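Local coordinates for protein branched-chain-amino-acid aminotransferase (Pseudomonas sp. UW4, PDB 6JIF) that catalyses the reversible transfer of an amino group between branched-chain amino acids and 2-oxo acids, using pyridoxal-5'-phosphate as cofactor, at residues Lys40-Tyr45 with Phe165-Phe170; Glu79-Tyr84 with Leu146-Ile151. All coordinates share one frame; numbering follows the deposited sequence.

Both contacts lie in one antiparallel sheet, and their centres are 11 Å apart. Across that sheet the strands run 41-47, 164-174, 143-153, 76-85, so interaction 1 is the first of these pairings and interaction 2 the third. The pairing between them joins the two contacts directly, with Phe-170 O 2.9 Å from Arg-147 N and Ser-168 O 2.9 Å from Phe-149 N. Along the chain, interaction 2 is nested inside the loop that interaction 1 closes. Interaction 2 sits nearer the bound pyridoxal-5'-phosphate, while both meet the second subunit; from strand 76-85, beside the cofactor, the sheet continues through these pairings to its edge strand 50-57, and it also contributes to the dimer interface.

Interaction 1. Residues Lys40-Tyr45 with Phe165-Phe170; sequences KRYLSY and FIFSIF
Tyr-42 and Ile-169 face each other as a hydrogen-bonded pair between antiparallel strands 41-47 and 164-174, and the tyrosine side chain shows how the contact is filled. Its CB lies 4.2 Å from Ile-169 CB. With CG anti to the backbone N (chi1 -175°), the ring is carried over to Phe-167, two residues along the neighbouring strand. There CD2 comes near Phe-167 O, and CE2 is 3.6 Å from Phe-167 CD2, which arrives at the edge of the tyrosine ring, near its plane; the two ring planes stand at 62°. Helix 117-130 covers the Tyr-42 end of this face, with Ala-123 and Val-127 against the tyrosine.

On the face bearing Leu-43 and Tyr-45, Ile-166 divides its branches between them. Its CG2 touches Leu-43 CD1 at 3.6 Å, while CG1 and CD1 run beside the tyrosine ring, CG1 lying 3.6 Å from Tyr-45 CE2.

The backbone ladder is regular, Ser-44 and Phe-167 exchanging two bonds, but Tyr-42 O takes two donors: Ile-169 N at 3.0 Å, tilted 29° from the carbonyl plane, and Ser-168 OG at 2.7 Å, almost in line with the C=O. An alanine in place of Ser-168 would lose the hydroxyl and is likely to leave Tyr-42 O with the amide of Ile-169 as its one remaining donor across the pairing.

At the end of the pairing Arg-41 CB packs 3.9 Å from Phe-170 CB, while the guanidinium makes a salt bridge with Glu-66 of the second subunit. Mostly apolar and aromatic side chains thus line both faces, the Ser-168 hydroxyl turns back onto the backbone, and the carboxylate from the second subunit probably balances the charge of Arg-41.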
loop_
_atom_site.group_PDB
_atom_site.type_symbol
_atom_site.label_atom_id
_atom_site.label_comp_id
_atom_site.label_asym_id
_atom_site.label_seq_id
_atom_site.Cartn_x
_atom_site.Cartn_y
_atom_site.Cartn_z
ATOM N N LYS B 40 -15.269 21.500 10.611
ATOM C CA LYS B 40 -14.343 20.977 11.622
ATOM C C LYS B 40 -14.051 19.515 11.364
ATOM O O LYS B 40 -14.918 18.754 10.925
ATOM C CB LYS B 40 -14.895 21.093 13.069
ATOM C CG LYS B 40 -15.478 22.400 13.459
ATOM C CD LYS B 40 -14.487 23.229 14.213
ATOM C CE LYS B 40 -15.194 24.246 15.113
ATOM N NZ LYS B 40 -14.238 25.233 15.619
ATOM N N ARG B 41 -12.854 19.101 11.719
ATOM C CA ARG B 41 -12.520 17.689 11.703
ATOM C C ARG B 41 -11.893 17.327 13.040
ATOM O O ARG B 41 -11.455 18.192 13.785
ATOM C CB ARG B 41 -11.570 17.288 10.505
ATOM C CG ARG B 41 -10.209 18.006 10.411
ATOM C CD ARG B 41 -10.317 19.359 9.700
ATOM N NE ARG B 41 -10.895 19.158 8.367
ATOM C CZ ARG B 41 -11.837 19.922 7.815
ATOM N NH1 ARG B 41 -12.306 20.997 8.449
ATOM N NH2 ARG B 41 -12.313 19.589 6.610
ATOM N N TYR B 42 -11.946 16.039 13.354
ATOM C CA TYR B 42 -11.274 15.497 14.533
ATOM C C TYR B 42 -9.805 15.183 14.270
ATOM O O TYR B 42 -9.429 14.615 13.224
ATOM C CB TYR B 42 -11.996 14.223 14.968
ATOM C CG TYR B 42 -11.482 13.624 16.221
ATOM C CD1 TYR B 42 -11.952 14.036 17.422
ATOM C CD2 TYR B 42 -10.572 12.565 16.183
ATOM C CE1 TYR B 42 -11.494 13.456 18.611
ATOM C CE2 TYR B 42 -10.101 11.971 17.354
ATOM C CZ TYR B 42 -10.570 12.429 18.562
ATOM O OH TYR B 42 -10.160 11.883 19.750
ATOM N N LEU B 43 -8.978 15.472 15.266
ATOM C CA LEU B 43 -7.546 15.234 15.148
ATOM C C LEU B 43 -6.998 14.788 16.506
ATOM O O LEU B 43 -7.190 15.472 17.511
ATOM C CB LEU B 43 -6.826 16.497 14.669
ATOM C CG LEU B 43 -5.309 16.428 14.437
ATOM C CD1 LEU B 43 -4.923 15.533 13.271
ATOM C CD2 LEU B 43 -4.853 17.849 14.201
ATOM N N SER B 44 -6.303 13.647 16.527
ATOM C CA SER B 44 -5.769 13.118 17.775
ATOM C C SER B 44 -4.400 12.496 17.513
ATOM O O SER B 44 -4.225 11.775 16.538
ATOM C CB SER B 44 -6.764 12.101 18.376
ATOM O OG SER B 44 -6.193 11.413 19.501
ATOM N N TYR B 45 -3.418 12.759 18.383
ATOM C CA TYR B 45 -2.063 12.230 18.191
ATOM C C TYR B 45 -1.771 11.072 19.139
ATOM O O TYR B 45 -2.142 11.109 20.308
ATOM C CB TYR B 45 -1.006 13.320 18.426
ATOM C CG TYR B 45 -1.014 14.421 17.393
ATOM C CD1 TYR B 45 -1.822 15.541 17.546
ATOM C CD2 TYR B 45 -0.189 14.354 16.292
ATOM C CE1 TYR B 45 -1.816 16.556 16.595
ATOM C CE2 TYR B 45 -0.167 15.354 15.341
ATOM C CZ TYR B 45 -0.987 16.451 15.486
ATOM O OH TYR B 45 -0.961 17.463 14.524
ATOM N N PHE B 165 1.599 8.592 15.705
ATOM C CA PHE B 165 0.494 8.333 14.788
ATOM C C PHE B 165 -0.554 9.451 14.893
ATOM O O PHE B 165 -0.653 10.130 15.896
ATOM C CB PHE B 165 -0.168 6.942 15.029
ATOM C CG PHE B 165 0.782 5.786 14.958
ATOM C CD1 PHE B 165 1.529 5.445 16.065
ATOM C CD2 PHE B 165 0.887 5.042 13.789
ATOM C CE1 PHE B 165 2.446 4.396 16.001
ATOM C CE2 PHE B 165 1.796 3.988 13.713
ATOM C CZ PHE B 165 2.545 3.664 14.824
ATOM N N ILE B 166 -1.330 9.630 13.830
ATOM C CA ILE B 166 -2.463 10.547 13.806
ATOM C C ILE B 166 -3.730 9.736 13.562
ATOM O O ILE B 166 -3.780 8.897 12.658
ATOM C CB ILE B 166 -2.292 11.642 12.731
ATOM C CG1 ILE B 166 -1.326 12.696 13.249
ATOM C CG2 ILE B 166 -3.659 12.277 12.339
ATOM C CD1 ILE B 166 -0.909 13.704 12.194
ATOM N N PHE B 167 -4.773 10.000 14.364
ATOM C CA PHE B 167 -6.129 9.500 14.123
ATOM C C PHE B 167 -6.980 10.729 13.801
ATOM O O PHE B 167 -6.984 11.691 14.555
ATOM C CB PHE B 167 -6.658 8.755 15.358
ATOM C CG PHE B 167 -8.116 8.436 15.270
ATOM C CD1 PHE B 167 -8.639 7.902 14.096
ATOM C CD2 PHE B 167 -8.960 8.700 16.336
ATOM C CE1 PHE B 167 -10.013 7.622 13.985
ATOM C CE2 PHE B 167 -10.338 8.420 16.256
ATOM C CZ PHE B 167 -10.867 7.875 15.114
ATOM N N SER B 168 -7.578 10.765 12.622
ATOM C CA SER B 168 -8.344 11.945 12.269
ATOM C C SER B 168 -9.649 11.503 11.598
ATOM O O SER B 168 -9.777 10.391 11.087
ATOM C CB SER B 168 -7.479 12.868 11.377
ATOM O OG SER B 168 -8.143 14.022 10.894
ATOM N N ILE B 169 -10.645 12.368 11.646
ATOM C CA ILE B 169 -11.912 12.082 10.974
ATOM C C ILE B 169 -12.370 13.383 10.323
ATOM O O ILE B 169 -12.621 14.373 11.021
ATOM C CB ILE B 169 -13.031 11.556 11.913
ATOM C CG1 ILE B 169 -12.505 10.471 12.874
ATOM C CG2 ILE B 169 -14.318 11.136 11.116
ATOM C CD1 ILE B 169 -13.460 10.134 13.974
ATOM N N PHE B 170 -12.550 13.362 8.999
ATOM C CA PHE B 170 -13.243 14.486 8.377
ATOM C C PHE B 170 -14.555 13.983 7.783
ATOM O O PHE B 170 -14.811 12.784 7.720
ATOM C CB PHE B 170 -12.364 15.212 7.331
ATOM C CG PHE B 170 -11.956 14.396 6.149
ATOM C CD1 PHE B 170 -12.782 14.317 5.020
ATOM C CD2 PHE B 170 -10.691 13.789 6.099
ATOM C CE1 PHE B 170 -12.408 13.593 3.890
ATOM C CE2 PHE B 170 -10.341 13.049 4.950
ATOM C CZ PHE B 170 -11.210 12.951 3.855
#

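Interaction 2. Residues Glu79-Tyr84 with Leu146-Ile151; sequences EGMKAY and LRPFVI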
loop_
_atom_site.group_PDB
_atom_site.type_symbol
_atom_site.label_atom_id
_atom_site.label_comp_id
_atom_site.label_asym_id
_atom_site.label_seq_id
_atom_site.Cartn_x
_atom_site.Cartn_y
_atom_site.Cartn_z
ATOM N N GLU B 79 -11.557 4.219 7.326
ATOM C CA GLU B 79 -12.917 3.715 7.442
ATOM C C GLU B 79 -13.860 4.644 6.662
ATOM O O GLU B 79 -13.496 5.739 6.232
ATOM C CB GLU B 79 -13.376 3.626 8.912
ATOM C CG GLU B 79 -12.920 2.297 9.622
ATOM C CD GLU B 79 -13.472 1.065 8.919
ATOM O OE1 GLU B 79 -14.584 1.180 8.313
ATOM O OE2 GLU B 79 -12.762 0.031 8.875
ATOM N N GLY B 80 -15.103 4.212 6.549
ATOM C CA GLY B 80 -16.124 5.030 5.868
ATOM C C GLY B 80 -17.482 4.708 6.453
ATOM O O GLY B 80 -17.853 3.530 6.546
ATOM N N MET B 81 -18.228 5.727 6.878
ATOM C CA MET B 81 -19.577 5.496 7.417
ATOM C C MET B 81 -20.453 6.712 7.109
ATOM O O MET B 81 -19.950 7.788 6.783
ATOM C CB MET B 81 -19.556 5.250 8.931
ATOM C CG MET B 81 -19.243 6.560 9.656
ATOM S SD MET B 81 -18.729 6.318 11.324
ATOM C CE MET B 81 -17.194 5.515 10.895
ATOM N N LYS B 82 -21.769 6.553 7.224
ATOM C CA LYS B 82 -22.663 7.673 6.933
ATOM C C LYS B 82 -23.589 8.027 8.102
ATOM O O LYS B 82 -24.007 7.159 8.890
ATOM C CB LYS B 82 -23.542 7.390 5.697
ATOM C CG LYS B 82 -22.800 7.570 4.384
ATOM C CD LYS B 82 -23.680 7.156 3.197
ATOM C CE LYS B 82 -22.836 6.956 1.937
ATOM N NZ LYS B 82 -23.735 6.519 0.820
ATOM N N ALA B 83 -23.948 9.312 8.167
ATOM C CA ALA B 83 -25.028 9.783 9.028
ATOM C C ALA B 83 -26.117 10.308 8.121
ATOM O O ALA B 83 -25.808 10.839 7.059
ATOM C CB ALA B 83 -24.580 10.887 9.992
ATOM N N TYR B 84 -27.369 10.077 8.514
ATOM C CA TYR B 84 -28.566 10.382 7.738
ATOM C C TYR B 84 -29.545 11.214 8.568
ATOM O O TYR B 84 -29.767 10.928 9.757
ATOM C CB TYR B 84 -29.252 9.097 7.304
ATOM C CG TYR B 84 -28.385 8.110 6.586
ATOM C CD1 TYR B 84 -27.591 7.189 7.296
ATOM C CD2 TYR B 84 -28.347 8.066 5.213
ATOM C CE1 TYR B 84 -26.796 6.269 6.637
ATOM C CE2 TYR B 84 -27.562 7.137 4.553
ATOM C CZ TYR B 84 -26.786 6.250 5.269
ATOM O OH TYR B 84 -25.981 5.335 4.627
ATOM N N LEU B 146 -18.464 10.195 6.744
ATOM C CA LEU B 146 -17.327 10.353 7.636
ATOM C C LEU B 146 -16.206 9.439 7.171
ATOM O O LEU B 146 -16.452 8.246 6.939
ATOM C CB LEU B 146 -17.700 9.973 9.062
ATOM C CG LEU B 146 -18.248 11.083 9.939
ATOM C CD1 LEU B 146 -19.498 11.590 9.291
ATOM C CD2 LEU B 146 -18.544 10.486 11.374
ATOM N N ARG B 147 -14.975 9.994 7.129
ATOM C CA ARG B 147 -13.728 9.335 6.776
ATOM C C ARG B 147 -12.758 9.376 7.969
ATOM O O ARG B 147 -11.958 10.333 8.107
ATOM C CB ARG B 147 -13.119 9.994 5.528
ATOM C CG ARG B 147 -11.703 9.512 5.146
ATOM C CD ARG B 147 -11.636 8.006 4.955
ATOM N NE ARG B 147 -12.517 7.571 3.862
ATOM C CZ ARG B 147 -12.155 7.414 2.576
ATOM N NH1 ARG B 147 -10.931 7.666 2.164
ATOM N NH2 ARG B 147 -13.053 7.010 1.673
ATOM N N PRO B 148 -12.824 8.403 8.878
ATOM C CA PRO B 148 -11.738 8.241 9.866
ATOM C C PRO B 148 -10.551 7.562 9.219
ATOM O O PRO B 148 -10.701 6.772 8.289
ATOM C CB PRO B 148 -12.321 7.323 10.954
ATOM C CG PRO B 148 -13.857 7.252 10.654
ATOM C CD PRO B 148 -13.971 7.515 9.150
ATOM N N PHE B 149 -9.359 7.862 9.759
ATOM C CA PHE B 149 -8.146 7.229 9.268
ATOM C C PHE B 149 -7.053 7.363 10.323
ATOM O O PHE B 149 -7.061 8.280 11.140
ATOM C CB PHE B 149 -7.681 7.819 7.922
ATOM C CG PHE B 149 -7.407 9.325 7.921
ATOM C CD1 PHE B 149 -8.442 10.254 7.926
ATOM C CD2 PHE B 149 -6.098 9.800 7.822
ATOM C CE1 PHE B 149 -8.165 11.614 7.886
ATOM C CE2 PHE B 149 -5.801 11.186 7.801
ATOM C CZ PHE B 149 -6.849 12.086 7.814
ATOM N N VAL B 150 -6.147 6.404 10.300
ATOM C CA VAL B 150 -4.996 6.391 11.188
ATOM C C VAL B 150 -3.749 6.281 10.298
ATOM O O VAL B 150 -3.735 5.498 9.341
ATOM C CB VAL B 150 -5.050 5.229 12.185
ATOM C CG1 VAL B 150 -3.793 5.257 13.084
ATOM C CG2 VAL B 150 -6.311 5.336 13.045
ATOM N N ILE B 151 -2.731 7.111 10.584
ATOM C CA ILE B 151 -1.545 7.161 9.731
ATOM C C ILE B 151 -0.277 7.262 10.595
ATOM O O ILE B 151 -0.277 7.961 11.608
ATOM C CB ILE B 151 -1.617 8.343 8.741
ATOM C CG1 ILE B 151 -1.812 9.670 9.445
ATOM C CG2 ILE B 151 -2.619 8.087 7.612
ATOM C CD1 ILE B 151 -1.414 10.812 8.516
#
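In the seven-stranded antiparallel sheet of the N-terminal part of this class IV aminotransferase, strand 76-85 pairs with strand 143-153 beside the cofactor site. Met-81 and Leu-146 form a hydrogen-bonded pair, Leu-146 N bonding Met-81 O at 2.8 Å and Met-81 N bonding Leu-146 O. Farther along, Glu-79 N reaches Pro-148 O at 2.9 Å. Between these bonds Gly-80 CA passes 3.4 Å from Leu-146 O, a CA-H...O contact.

Met-81 bridges two residues of the other strand. With CG set between the backbone N and the carbonyl carbon (chi1 72°), its chain first meets Leu-146, CG lying 3.8 Å from Leu-146 CB, and then bends at chi3 to bring the methyl onto the proline. Phe-120 and Cys-124 of helix 117-130 also pack against this methionine.

Glu-79 rests CB against the Pro-148 ring, but its carboxylate leads away to Asn-99 and to Arg-102, a residue of the pyridoxal-5'-phosphate pocket. Arg-147 leaves on the face away from the Pro-148 ring, its CD 3.2 Å from Glu-79 O; NH2 bonds Tyr-145 of the same chain, and NH1 bonds Tyr-73 of the second subunit. At the far end of the methionine, Met-81 CE stops 3.8 Å from Pro-148 CG.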